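Local atomic coordinates of putative D-lactate dehydrogenase (Chlamydomonas reinhardtii, PDB entry 4ZGS), a protein that probably reduces pyruvate to D-lactate in fermenting algal chloroplasts, using a bound nicotinamide-adenine dinucleotide as its redox cofactor. Residues A[36-41]-A[60-65]; A[74-79]-A[101-106]; A[279-284]-A[325-330]; A[247-252]-A[270-275]; A[193-198]-A[216-221]. All coordinates share one frame; numbering follows the deposited sequence.

Contact 1. Residues A[36-41]-A[60-65]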
# COMPACT_ATOMS: atom_id res chain seq x y z
N ARG A 36 12.67 41.94 -8.33
CA ARG A 36 12.50 41.18 -7.09
C ARG A 36 11.25 40.33 -7.19
O ARG A 36 10.13 40.87 -7.26
CB ARG A 36 12.41 42.11 -5.87
CG ARG A 36 13.73 42.73 -5.42
CD ARG A 36 13.48 43.68 -4.26
NE ARG A 36 12.98 42.99 -3.06
CZ ARG A 36 13.73 42.37 -2.16
NH1 ARG A 36 15.04 42.29 -2.29
NH2 ARG A 36 13.15 41.80 -1.11
N CYS A 37 11.44 39.01 -7.15
CA CYS A 37 10.37 38.05 -7.37
C CYS A 37 10.09 37.17 -6.14
O CYS A 37 11.00 36.58 -5.56
CB CYS A 37 10.73 37.15 -8.53
SG CYS A 37 10.98 37.93 -10.11
N ILE A 38 8.82 37.08 -5.75
CA ILE A 38 8.44 36.13 -4.72
C ILE A 38 7.59 35.00 -5.33
O ILE A 38 6.69 35.28 -6.11
CB ILE A 38 7.70 36.85 -3.54
CG1 ILE A 38 7.30 35.85 -2.43
CG2 ILE A 38 6.48 37.62 -4.02
CD1 ILE A 38 6.93 36.53 -1.08
N CYS A 39 7.88 33.74 -4.99
CA CYS A 39 7.08 32.58 -5.47
C CYS A 39 6.38 31.82 -4.35
O CYS A 39 7.03 31.29 -3.44
CB CYS A 39 7.93 31.58 -6.27
SG CYS A 39 8.49 32.23 -7.87
N TYR A 40 5.06 31.80 -4.41
CA TYR A 40 4.26 31.06 -3.47
C TYR A 40 4.09 29.57 -3.78
O TYR A 40 4.21 29.13 -4.93
CB TYR A 40 2.92 31.77 -3.34
CG TYR A 40 3.10 33.10 -2.66
CD1 TYR A 40 3.43 34.23 -3.38
CD2 TYR A 40 2.98 33.22 -1.29
CE1 TYR A 40 3.62 35.46 -2.76
CE2 TYR A 40 3.16 34.44 -0.65
CZ TYR A 40 3.48 35.57 -1.39
OH TYR A 40 3.66 36.80 -0.78
N SER A 41 3.80 28.78 -2.76
CA SER A 41 3.64 27.33 -2.95
C SER A 41 4.88 26.67 -3.54
O SER A 41 4.77 25.87 -4.47
CB SER A 41 2.44 27.02 -3.87
OG SER A 41 1.25 27.55 -3.32
N ASP A 60 17.50 38.68 -6.93
CA ASP A 60 16.82 38.43 -5.66
C ASP A 60 15.52 37.73 -5.98
O ASP A 60 14.65 38.30 -6.64
CB ASP A 60 16.51 39.71 -4.88
CG ASP A 60 17.76 40.42 -4.40
OD1 ASP A 60 18.77 39.73 -4.13
OD2 ASP A 60 17.74 41.68 -4.28
N THR A 61 15.41 36.49 -5.54
CA THR A 61 14.20 35.72 -5.73
C THR A 61 13.86 34.99 -4.43
O THR A 61 14.68 34.24 -3.90
CB THR A 61 14.32 34.75 -6.93
OG1 THR A 61 15.63 34.16 -6.94
CG2 THR A 61 14.14 35.50 -8.24
N TYR A 62 12.67 35.27 -3.91
CA TYR A 62 12.18 34.73 -2.64
C TYR A 62 11.24 33.52 -2.86
O TYR A 62 10.19 33.63 -3.50
CB TYR A 62 11.45 35.82 -1.88
CG TYR A 62 11.09 35.48 -0.44
CD1 TYR A 62 11.45 34.26 0.13
CD2 TYR A 62 10.35 36.37 0.33
CE1 TYR A 62 11.10 33.96 1.43
CE2 TYR A 62 10.00 36.08 1.61
CZ TYR A 62 10.37 34.88 2.17
OH TYR A 62 10.00 34.62 3.47
N PHE A 63 11.64 32.36 -2.35
CA PHE A 63 10.77 31.18 -2.49
C PHE A 63 10.07 30.82 -1.17
O PHE A 63 10.71 30.40 -0.21
CB PHE A 63 11.59 29.99 -3.01
CG PHE A 63 12.02 30.14 -4.46
CD1 PHE A 63 11.14 29.81 -5.49
CD2 PHE A 63 13.27 30.67 -4.78
CE1 PHE A 63 11.54 29.95 -6.84
CE2 PHE A 63 13.66 30.85 -6.12
CZ PHE A 63 12.79 30.49 -7.15
N VAL A 64 8.75 31.03 -1.12
CA VAL A 64 7.94 30.72 0.06
C VAL A 64 7.19 29.38 -0.10
O VAL A 64 6.49 29.18 -1.10
CB VAL A 64 6.94 31.86 0.41
CG1 VAL A 64 7.66 33.21 0.51
CG2 VAL A 64 5.78 31.92 -0.57
N GLU A 65 7.38 28.47 0.85
CA GLU A 65 6.75 27.15 0.71
C GLU A 65 5.23 27.14 0.88
O GLU A 65 4.54 26.61 0.02
CB GLU A 65 7.41 26.15 1.64
CG GLU A 65 8.93 26.17 1.52
CD GLU A 65 9.62 25.05 2.28
OE1 GLU A 65 8.96 24.36 3.09
OE2 GLU A 65 10.83 24.84 2.05

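Contact 2. Residues A[74-79]-A[101-106]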
# COMPACT_ATOMS: atom_id res chain seq x y z
N GLN A 74 1.69 39.29 3.02
CA GLN A 74 2.51 40.25 3.73
C GLN A 74 3.98 39.90 3.58
O GLN A 74 4.86 40.69 3.93
CB GLN A 74 2.05 40.27 5.18
CG GLN A 74 0.57 40.62 5.26
CD GLN A 74 -0.04 40.44 6.63
OE1 GLN A 74 0.43 39.64 7.44
NE2 GLN A 74 -1.10 41.19 6.91
N LEU A 75 4.22 38.70 3.05
CA LEU A 75 5.57 38.23 2.75
C LEU A 75 6.15 38.89 1.50
O LEU A 75 7.36 38.88 1.29
CB LEU A 75 5.57 36.70 2.56
CG LEU A 75 5.50 35.76 3.77
CD1 LEU A 75 5.25 34.31 3.31
CD2 LEU A 75 6.72 35.87 4.69
N ALA A 76 5.26 39.48 0.69
CA ALA A 76 5.61 39.98 -0.64
C ALA A 76 6.03 41.43 -0.59
O ALA A 76 6.20 42.07 -1.63
CB ALA A 76 4.44 39.80 -1.60
N ARG A 77 6.18 41.94 0.62
CA ARG A 77 6.55 43.33 0.86
C ARG A 77 7.89 43.67 0.20
O ARG A 77 8.92 43.06 0.49
CB ARG A 77 6.66 43.58 2.36
CG ARG A 77 6.83 45.00 2.78
CD ARG A 77 7.20 44.95 4.24
NE ARG A 77 6.23 44.23 5.06
CZ ARG A 77 6.40 43.97 6.35
NH1 ARG A 77 7.51 44.36 6.96
NH2 ARG A 77 5.48 43.29 7.02
N GLY A 78 7.89 44.67 -0.67
CA GLY A 78 9.12 45.06 -1.33
C GLY A 78 9.28 44.40 -2.68
O GLY A 78 10.06 44.84 -3.50
N TYR A 79 8.57 43.30 -2.90
CA TYR A 79 8.71 42.55 -4.14
C TYR A 79 7.89 43.06 -5.33
O TYR A 79 6.82 43.66 -5.17
CB TYR A 79 8.43 41.07 -3.91
CG TYR A 79 9.52 40.42 -3.09
CD1 TYR A 79 10.57 39.76 -3.72
CD2 TYR A 79 9.53 40.50 -1.71
CE1 TYR A 79 11.58 39.18 -2.99
CE2 TYR A 79 10.54 39.91 -0.98
CZ TYR A 79 11.55 39.25 -1.62
OH TYR A 79 12.55 38.67 -0.90
N ALA A 101 1.92 45.79 -0.83
CA ALA A 101 3.26 45.25 -0.71
C ALA A 101 4.15 45.82 -1.81
O ALA A 101 5.36 45.91 -1.66
CB ALA A 101 3.23 43.71 -0.77
N GLY A 102 3.53 46.26 -2.91
CA GLY A 102 4.29 46.81 -4.00
C GLY A 102 4.35 45.99 -5.28
O GLY A 102 4.91 46.46 -6.26
N VAL A 103 3.81 44.77 -5.27
CA VAL A 103 3.84 43.93 -6.47
C VAL A 103 2.87 44.44 -7.55
O VAL A 103 1.68 44.63 -7.30
CB VAL A 103 3.51 42.43 -6.15
CG1 VAL A 103 4.26 41.93 -4.90
CG2 VAL A 103 2.02 42.20 -5.98
N LYS A 104 3.41 44.73 -8.74
CA LYS A 104 2.58 45.10 -9.89
C LYS A 104 2.32 43.98 -10.90
O LYS A 104 1.53 44.16 -11.82
CB LYS A 104 3.19 46.28 -10.67
CG LYS A 104 3.01 47.65 -10.05
CD LYS A 104 3.76 47.87 -8.75
CE LYS A 104 3.49 49.28 -8.22
NZ LYS A 104 4.20 49.57 -6.96
N LEU A 105 2.92 42.81 -10.71
CA LEU A 105 2.69 41.73 -11.67
C LEU A 105 2.51 40.39 -10.98
O LEU A 105 3.27 40.00 -10.09
CB LEU A 105 3.85 41.63 -12.66
CG LEU A 105 3.70 40.49 -13.67
CD1 LEU A 105 2.59 40.85 -14.64
CD2 LEU A 105 5.00 40.28 -14.41
N ILE A 106 1.48 39.67 -11.41
CA ILE A 106 1.30 38.32 -10.93
C ILE A 106 1.53 37.38 -12.09
O ILE A 106 0.84 37.46 -13.11
CB ILE A 106 -0.12 38.12 -10.34
CG1 ILE A 106 -0.22 38.76 -8.95
CG2 ILE A 106 -0.50 36.63 -10.28
CD1 ILE A 106 -1.62 38.80 -8.40

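Contact 3. Residues A[279-284]-A[325-330]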
# COMPACT_ATOMS: atom_id res chain seq x y z
N ASP A 279 -23.23 3.30 -10.31
CA ASP A 279 -24.20 2.37 -10.88
C ASP A 279 -23.62 1.69 -12.09
O ASP A 279 -23.76 0.48 -12.24
CB ASP A 279 -25.46 3.11 -11.30
CG ASP A 279 -26.25 3.66 -10.13
OD1 ASP A 279 -26.04 3.21 -8.97
OD2 ASP A 279 -27.07 4.57 -10.39
N ALA A 280 -22.94 2.48 -12.92
CA ALA A 280 -22.44 2.02 -14.19
C ALA A 280 -21.25 1.11 -13.99
O ALA A 280 -21.12 0.09 -14.67
CB ALA A 280 -22.06 3.19 -15.05
N LEU A 281 -20.42 1.45 -13.02
CA LEU A 281 -19.30 0.60 -12.65
C LEU A 281 -19.77 -0.75 -12.11
O LEU A 281 -19.19 -1.80 -12.40
CB LEU A 281 -18.44 1.27 -11.60
CG LEU A 281 -17.42 2.31 -12.06
CD1 LEU A 281 -16.87 2.98 -10.81
CD2 LEU A 281 -16.32 1.63 -12.88
N GLU A 282 -20.80 -0.70 -11.28
CA GLU A 282 -21.30 -1.91 -10.64
C GLU A 282 -22.17 -2.73 -11.59
O GLU A 282 -22.27 -3.94 -11.42
CB GLU A 282 -22.05 -1.56 -9.35
CG GLU A 282 -21.10 -1.22 -8.20
CD GLU A 282 -21.79 -0.59 -7.01
OE1 GLU A 282 -21.09 -0.08 -6.11
OE2 GLU A 282 -23.03 -0.62 -6.97
N SER A 283 -22.78 -2.09 -12.59
CA SER A 283 -23.57 -2.84 -13.58
C SER A 283 -22.67 -3.41 -14.67
O SER A 283 -23.09 -4.27 -15.45
CB SER A 283 -24.66 -1.96 -14.21
OG SER A 283 -24.14 -0.87 -14.94
N GLY A 284 -21.44 -2.90 -14.73
CA GLY A 284 -20.51 -3.32 -15.76
C GLY A 284 -20.58 -2.49 -17.04
O GLY A 284 -19.80 -2.73 -17.98
N LEU A 325 -12.43 5.74 -5.36
CA LEU A 325 -11.09 5.18 -5.23
C LEU A 325 -11.11 3.73 -4.74
O LEU A 325 -10.09 3.05 -4.72
CB LEU A 325 -10.27 6.05 -4.28
CG LEU A 325 -10.15 7.51 -4.71
CD1 LEU A 325 -9.49 8.31 -3.62
CD2 LEU A 325 -9.33 7.62 -6.02
N SER A 326 -12.27 3.28 -4.28
CA SER A 326 -12.41 1.92 -3.77
C SER A 326 -12.44 0.81 -4.86
O SER A 326 -12.16 -0.37 -4.58
CB SER A 326 -13.67 1.81 -2.94
OG SER A 326 -13.68 0.56 -2.33
N TYR A 327 -12.81 1.18 -6.07
CA TYR A 327 -12.99 0.20 -7.13
C TYR A 327 -11.67 -0.27 -7.73
O TYR A 327 -10.74 0.51 -7.92
CB TYR A 327 -13.90 0.78 -8.19
CG TYR A 327 -15.30 0.97 -7.67
CD1 TYR A 327 -15.62 2.05 -6.88
CD2 TYR A 327 -16.31 0.05 -7.98
CE1 TYR A 327 -16.91 2.22 -6.40
CE2 TYR A 327 -17.60 0.21 -7.50
CZ TYR A 327 -17.89 1.30 -6.72
OH TYR A 327 -19.17 1.47 -6.26
N PRO A 328 -11.57 -1.59 -7.97
CA PRO A 328 -10.36 -2.20 -8.52
C PRO A 328 -10.16 -1.80 -9.99
O PRO A 328 -9.01 -1.81 -10.45
CB PRO A 328 -10.63 -3.71 -8.39
CG PRO A 328 -12.12 -3.82 -8.41
CD PRO A 328 -12.64 -2.58 -7.74
N GLN A 329 -11.23 -1.46 -10.71
CA GLN A 329 -11.10 -1.07 -12.13
C GLN A 329 -11.01 0.45 -12.33
O GLN A 329 -11.14 0.93 -13.46
CB GLN A 329 -12.25 -1.61 -13.00
CG GLN A 329 -13.59 -0.96 -12.74
CD GLN A 329 -14.27 -1.55 -11.51
OE1 GLN A 329 -13.61 -1.80 -10.50
NE2 GLN A 329 -15.59 -1.77 -11.59
N VAL A 330 -10.87 1.20 -11.24
CA VAL A 330 -10.65 2.64 -11.29
C VAL A 330 -9.21 3.03 -10.94
O VAL A 330 -8.60 2.44 -10.05
CB VAL A 330 -11.56 3.37 -10.36
CG1 VAL A 330 -11.01 4.76 -10.10
CG2 VAL A 330 -12.99 3.39 -10.91

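Contact 4. Residues A[247-252]-A[270-275]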
# COMPACT_ATOMS: atom_id res chain seq x y z
N GLN A 247 -21.13 17.87 -18.06
CA GLN A 247 -21.64 16.54 -17.75
C GLN A 247 -22.03 15.78 -19.02
O GLN A 247 -23.05 15.08 -19.10
CB GLN A 247 -22.77 16.66 -16.74
CG GLN A 247 -22.17 16.96 -15.38
CD GLN A 247 -23.16 17.19 -14.30
OE1 GLN A 247 -24.36 17.26 -14.53
NE2 GLN A 247 -22.66 17.28 -13.07
N LEU A 248 -21.16 15.95 -20.00
CA LEU A 248 -21.19 15.20 -21.23
C LEU A 248 -21.41 13.74 -20.93
O LEU A 248 -22.24 13.08 -21.57
CB LEU A 248 -19.88 15.41 -21.98
CG LEU A 248 -19.75 14.84 -23.37
CD1 LEU A 248 -20.03 15.90 -24.42
CD2 LEU A 248 -18.33 14.37 -23.46
N ILE A 249 -20.64 13.23 -19.98
CA ILE A 249 -20.88 11.91 -19.41
C ILE A 249 -21.84 12.03 -18.22
O ILE A 249 -21.52 12.65 -17.21
CB ILE A 249 -19.57 11.25 -18.98
CG1 ILE A 249 -18.58 11.26 -20.15
CG2 ILE A 249 -19.84 9.88 -18.35
CD1 ILE A 249 -19.03 10.44 -21.33
N ASN A 250 -23.01 11.42 -18.36
CA ASN A 250 -24.01 11.43 -17.31
C ASN A 250 -24.76 10.11 -17.28
O ASN A 250 -24.36 9.16 -17.96
CB ASN A 250 -24.98 12.59 -17.49
CG ASN A 250 -25.63 12.62 -18.88
OD1 ASN A 250 -25.89 11.58 -19.50
ND2 ASN A 250 -25.88 13.83 -19.38
N LYS A 251 -25.82 10.05 -16.49
CA LYS A 251 -26.54 8.80 -16.32
C LYS A 251 -27.08 8.28 -17.64
O LYS A 251 -27.02 7.08 -17.91
CB LYS A 251 -27.70 8.98 -15.34
CG LYS A 251 -28.47 7.70 -15.08
CD LYS A 251 -29.71 7.97 -14.27
CE LYS A 251 -30.33 6.68 -13.75
NZ LYS A 251 -31.40 7.00 -12.78
N GLU A 252 -27.59 9.20 -18.45
CA GLU A 252 -28.22 8.87 -19.72
C GLU A 252 -27.23 8.48 -20.79
O GLU A 252 -27.35 7.42 -21.40
CB GLU A 252 -29.07 10.05 -20.22
CG GLU A 252 -30.36 10.26 -19.44
CD GLU A 252 -30.12 10.72 -18.00
OE1 GLU A 252 -28.96 11.03 -17.66
OE2 GLU A 252 -31.09 10.74 -17.20
N GLY A 270 -15.62 18.53 -14.62
CA GLY A 270 -16.97 18.88 -15.00
C GLY A 270 -17.54 18.11 -16.19
O GLY A 270 -18.75 18.18 -16.44
N LEU A 271 -16.69 17.42 -16.96
CA LEU A 271 -17.18 16.66 -18.11
C LEU A 271 -17.95 15.41 -17.70
O LEU A 271 -18.70 14.85 -18.49
CB LEU A 271 -16.03 16.24 -19.01
CG LEU A 271 -15.17 17.37 -19.56
CD1 LEU A 271 -13.99 16.80 -20.30
CD2 LEU A 271 -16.01 18.24 -20.47
N ILE A 272 -17.74 14.98 -16.46
CA ILE A 272 -18.34 13.76 -15.93
C ILE A 272 -19.22 14.03 -14.73
O ILE A 272 -18.83 14.79 -13.84
CB ILE A 272 -17.29 12.75 -15.48
CG1 ILE A 272 -16.40 12.32 -16.65
CG2 ILE A 272 -17.95 11.55 -14.83
CD1 ILE A 272 -15.34 11.34 -16.21
N ASP A 273 -20.40 13.42 -14.68
CA ASP A 273 -21.22 13.54 -13.48
C ASP A 273 -20.89 12.36 -12.59
O ASP A 273 -21.33 11.24 -12.83
CB ASP A 273 -22.70 13.58 -13.85
CG ASP A 273 -23.61 13.40 -12.64
OD1 ASP A 273 -23.19 13.59 -11.47
OD2 ASP A 273 -24.80 13.09 -12.89
N SER A 274 -20.15 12.63 -11.53
CA SER A 274 -19.53 11.58 -10.73
C SER A 274 -20.57 10.69 -10.06
O SER A 274 -20.34 9.51 -9.87
CB SER A 274 -18.63 12.21 -9.66
OG SER A 274 -17.76 13.14 -10.25
N ALA A 275 -21.71 11.26 -9.70
CA ALA A 275 -22.75 10.43 -9.11
C ALA A 275 -23.10 9.24 -10.02
O ALA A 275 -23.31 8.12 -9.54
CB ALA A 275 -23.99 11.28 -8.79

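Contact 5. Residues A[193-198]-A[216-221]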
# COMPACT_ATOMS: atom_id res chain seq x y z
N ALA A 193 -3.63 12.74 -28.84
CA ALA A 193 -4.13 11.49 -28.30
C ALA A 193 -4.49 10.61 -29.47
O ALA A 193 -4.15 9.43 -29.51
CB ALA A 193 -5.32 11.71 -27.35
N ALA A 194 -5.15 11.21 -30.44
CA ALA A 194 -5.47 10.55 -31.71
C ALA A 194 -4.21 10.05 -32.44
O ALA A 194 -4.18 8.90 -32.88
CB ALA A 194 -6.24 11.47 -32.59
N ARG A 195 -3.18 10.89 -32.55
CA ARG A 195 -1.94 10.48 -33.20
C ARG A 195 -1.33 9.26 -32.51
O ARG A 195 -1.03 8.27 -33.17
CB ARG A 195 -0.90 11.61 -33.22
CG ARG A 195 0.43 11.19 -33.85
CD ARG A 195 1.55 12.24 -33.74
NE ARG A 195 1.86 12.57 -32.34
CZ ARG A 195 2.57 11.79 -31.52
NH1 ARG A 195 2.80 12.16 -30.26
NH2 ARG A 195 3.02 10.61 -31.95
N ILE A 196 -1.16 9.34 -31.19
CA ILE A 196 -0.57 8.24 -30.40
C ILE A 196 -1.39 6.95 -30.48
O ILE A 196 -0.84 5.84 -30.69
CB ILE A 196 -0.43 8.64 -28.90
CG1 ILE A 196 0.56 9.78 -28.69
CG2 ILE A 196 0.05 7.46 -28.10
CD1 ILE A 196 0.37 10.53 -27.32
N LEU A 197 -2.70 7.07 -30.32
CA LEU A 197 -3.54 5.88 -30.26
C LEU A 197 -3.63 5.19 -31.63
O LEU A 197 -3.66 3.95 -31.71
CB LEU A 197 -4.92 6.22 -29.67
CG LEU A 197 -4.92 6.46 -28.12
CD1 LEU A 197 -6.11 7.27 -27.64
CD2 LEU A 197 -4.88 5.13 -27.38
N LYS A 198 -3.65 5.97 -32.72
CA LYS A 198 -3.60 5.41 -34.09
C LYS A 198 -2.26 4.70 -34.26
O LYS A 198 -2.16 3.63 -34.84
CB LYS A 198 -3.76 6.52 -35.14
CG LYS A 198 -3.79 6.07 -36.58
CD LYS A 198 -5.08 5.35 -36.84
CE LYS A 198 -5.38 5.17 -38.32
NZ LYS A 198 -6.83 4.82 -38.47
N GLU A 216 -7.82 14.58 -39.66
CA GLU A 216 -8.25 14.02 -40.93
C GLU A 216 -7.06 13.49 -41.76
O GLU A 216 -7.11 12.39 -42.28
CB GLU A 216 -9.02 15.08 -41.71
CG GLU A 216 -10.28 15.51 -40.97
CD GLU A 216 -11.10 16.51 -41.74
OE1 GLU A 216 -10.51 17.43 -42.34
OE2 GLU A 216 -12.35 16.38 -41.73
N ALA A 217 -5.96 14.23 -41.77
CA ALA A 217 -4.76 13.82 -42.51
C ALA A 217 -4.06 12.61 -41.91
O ALA A 217 -3.05 12.15 -42.44
CB ALA A 217 -3.81 14.97 -42.60
N MET A 218 -4.50 12.19 -40.73
CA MET A 218 -4.02 10.97 -40.09
C MET A 218 -4.93 9.84 -40.50
O MET A 218 -4.75 8.68 -40.10
CB MET A 218 -4.03 11.07 -38.57
CG MET A 218 -3.08 12.05 -37.91
SD MET A 218 -3.22 11.96 -36.10
CE MET A 218 -3.52 13.67 -35.61
N GLY A 219 -5.95 10.18 -41.27
CA GLY A 219 -6.93 9.21 -41.70
C GLY A 219 -7.86 8.75 -40.61
O GLY A 219 -8.25 7.58 -40.61
N ILE A 220 -8.17 9.64 -39.67
CA ILE A 220 -9.13 9.34 -38.62
C ILE A 220 -10.48 9.98 -38.89
O ILE A 220 -10.59 11.20 -38.93
CB ILE A 220 -8.62 9.80 -37.27
CG1 ILE A 220 -7.39 8.99 -36.87
CG2 ILE A 220 -9.75 9.71 -36.23
CD1 ILE A 220 -6.65 9.54 -35.68
N PRO A 221 -11.54 9.17 -39.04
CA PRO A 221 -12.88 9.68 -39.36
C PRO A 221 -13.58 10.43 -38.22
O PRO A 221 -13.45 10.07 -37.05
CB PRO A 221 -13.66 8.41 -39.71
CG PRO A 221 -12.95 7.31 -39.03
CD PRO A 221 -11.50 7.70 -38.96

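Contact 1. Residues A[36-41]-A[60-65]
I38 CG1 and Y62 CG both stand opposite their own backbone N (chi1 -180° and -170°), which lays the two side chains alongside each other on one face of a parallel two-strand pairing. I38 continues nearly straight to CD1, which meets Y62 CD2 at 3.7 Å and V64 CG1 at 3.8 Å; V64 CG1 in turn sits over one face of the Y62 ring, near its rim. A long, branched aliphatic residue suits this place, and an alanine at I38 would probably open a gap beside the Y62 ring and take from V64 CG1 its contact with I38 CD1. On the other face C39 meets F63: SG lies 4.8 Å from the ring centroid, a sulfur-aromatic contact of oblique geometry. The backbones are joined by Y62 N to C37 O (2.7 Å), C39 N to Y62 O (2.8 Å) and V64 N to C39 O (2.9 Å). R36 NH1 and D60 OD2 form a long salt bridge of 3.4 Å. Helix 44-57 connects the two strands in a beta-alpha-beta crossover and packs on the C39 and F63 face, where both residues touch M54, while strand 81-84 pairs with strand 36-39 on its other edge.

Contact 2. Residues A[74-79]-A[101-106]
V103 reaches across to both A76 and Y79. Its CB already lies 3.7 Å from Y79 O. From there chi1 of -45° sets CG1 beside the backbone N of V103 and points it into the 74-79 loop, where it comes close to Y79 O at 3.1 Å and then meets A76 CB at 3.9 Å. The same methyl passes A76 O at 3.8 Å, so one branch of a compact beta-branched residue packs against both ends of the turn A76 to Y79. A101 adds a small methyl contact: its CB rests on A76 O at 3.5 Å, and alanine is small enough for this close approach. The polar link is a backbone bond from G78 N to A101 O, 3.0 Å long and nearly straight at 168°, with the donor tilted out of the carbonyl plane; it gives a loop amide to a carbonyl in the last turn of helix 92-101. Y79 N closes the turn on A76 O at 3.0 Å. G78 and G102 both have positive phi, where a CB would jam against the preceding carbonyl. G78 belongs to a type II beta turn and G102 ends the helix in a Schellman motif, the two set side by side just ahead of strands 81-84 and 105-108, as befits the open alpha/beta, flavodoxin-like sheet of the substrate-binding domain in this dehydrogenase family.

Contact 3. Residues A[279-284]-A[325-330]
L281 and E282, at the C-terminal end of a helix in the Rossmann-like NAD-binding domain, meet the type I beta turn Y327 to V330 that leads into strand 330-332, outermost of its sheet within the chain. In the first shell L281 spreads its two methyls over different partners. CD1 stands above the centre of the Y327 ring, 4.1 Å from its centroid and only 11° off the normal, a CH-pi contact, and also touches V330 CG2 at 3.9 Å. CD2 goes to Q329, meeting CG at 3.8 Å. Leucine suits this spot because its fork serves an aromatic face and an aliphatic chain together. Q329 takes up its place through a first torsion of 70°, with CG between the backbone N and the carbonyl carbon, and a bend at chi2 that brings CG and the amide against L281 CD2, the two side chains crossing obliquely.

Next to L281, E282 CG lies in the plane of the Y327 ring at its edge, and the chain, extended beyond CG, carries the carboxylate to the phenol oxygen, its plane turned 30° from the ring. Farther out, W317 of the third subunit stacks with Y327, and R319 of that subunit makes a salt bridge with E282 OE2. This second shell probably favours the charged carboxylate and holds both partners at the subunit interface, while L324 and I286 pack against L281 from within the chain. The link between the two segments closes with Y327 OH donating to E282 OE1, a very short hydrogen bond modelled at 2.5 Å.

Contact 4. Residues A[247-252]-A[270-275]
Q247 and G270 begin a short series of backbone hydrogen bonds between two loops of the NAD-binding domain. Q247 N donates a hydrogen bond to G270 O at 2.9 Å, in the carbonyl plane. Two steps on, I249 N donates to L271 O, and I249 O receives D273 N, both also at 2.9 Å. I249 thus has both its N-H and its carbonyl paired, forming a single bridge with I272, and L271 O and G270 O each have a donor. The apolar residues suit the inner side: I249 CB packs on I272 CG1 at 4.1 Å, and both residues, like L248 and L271, touch L237 of strand 234-237.

The outer side is polar. Q247 stays extended beyond CG, with chi2 of 176°, and this carries its amide over D273, whose CB lies 3.7 Å from Q247 CD; amide and carboxylate planes are stacked, 20° apart, without a hydrogen bond between them. An alanine in place of Q247 would probably uncover D273 on this side and let its carboxylate turn more freely. D273 OD1 has a weak bond from A275 N at 3.3 Å. N250 is the N-cap of the short, weakly bonded helix about 251-254, its OD1 accepting S253 N, while S253 OG bonds to L248 O.

The main-chain bonds set the register of the two loops, and the side chains fill in around them; the join probably helps to hold the loop whose L248 side chain lies about 5 Å from the bound NAD.

Contact 5. Residues A[193-198]-A[216-221]
R195 and A194, on the helix that follows the glycine-rich loop of a Rossmann fold, meet M218 and I220 in the connection after helix 213-216. The packed part is apolar and made of small-to-large pairings. A194 CB, pointing toward the loop, takes I220 CD1 at 3.7 Å, and the single methyl of alanine suits this close approach. Beside it M218 runs straight through chi2 (-178°) to set its sulfur against the helix backbone, SD lying 3.5 Å from R195 CA and 3.7 Å from R195 CB. The flexible, polarisable thioether suits such a surface of N, CA and CB atoms; its CE turns off at chi3 and only brushes R195 CB, 4.1 Å away. I220 also packs on V204 and A206 of strand 203-207, which ties the loop to the edge of the sheet.

Away from this core the contact thins out. No hydrogen bond crosses it, and R195 turns its guanidinium elsewhere, with NE bonded to Q192 OE1 and NH2 to I200 O of the fourth subunit. G219 ends a Schellman motif: its positive phi favours glycine, and its N bonds back to E216 O at 2.7 Å. On this outer flank K198 bends at chi2 and passes along the loop, CE 4.0 Å from M218 O, until NZ ends 3.8 Å from G219 O.

Contacts 1 and 2 form one block of the first domain: their centres are 10 Å apart and they touch, I38 CD1 lying 3.4 Å from L75 O, while R36 makes a cation-pi contact with Y79. Contacts 3, 4 and 5 belong to the NAD-binding domain. Contacts 4 and 3 adjoin in sequence, with centres about 15 Å apart; the helix entered after D273 leads to L281. The side chain of L248 in contact 4 is about 5 Å from the bound NAD, that of A194 in contact 5 about 11 Å from it and about 9 Å from that of NAD-binding I189. Contacts 1 and 5, on opposite sides of the chain centre, are about 43 Å apart between centres.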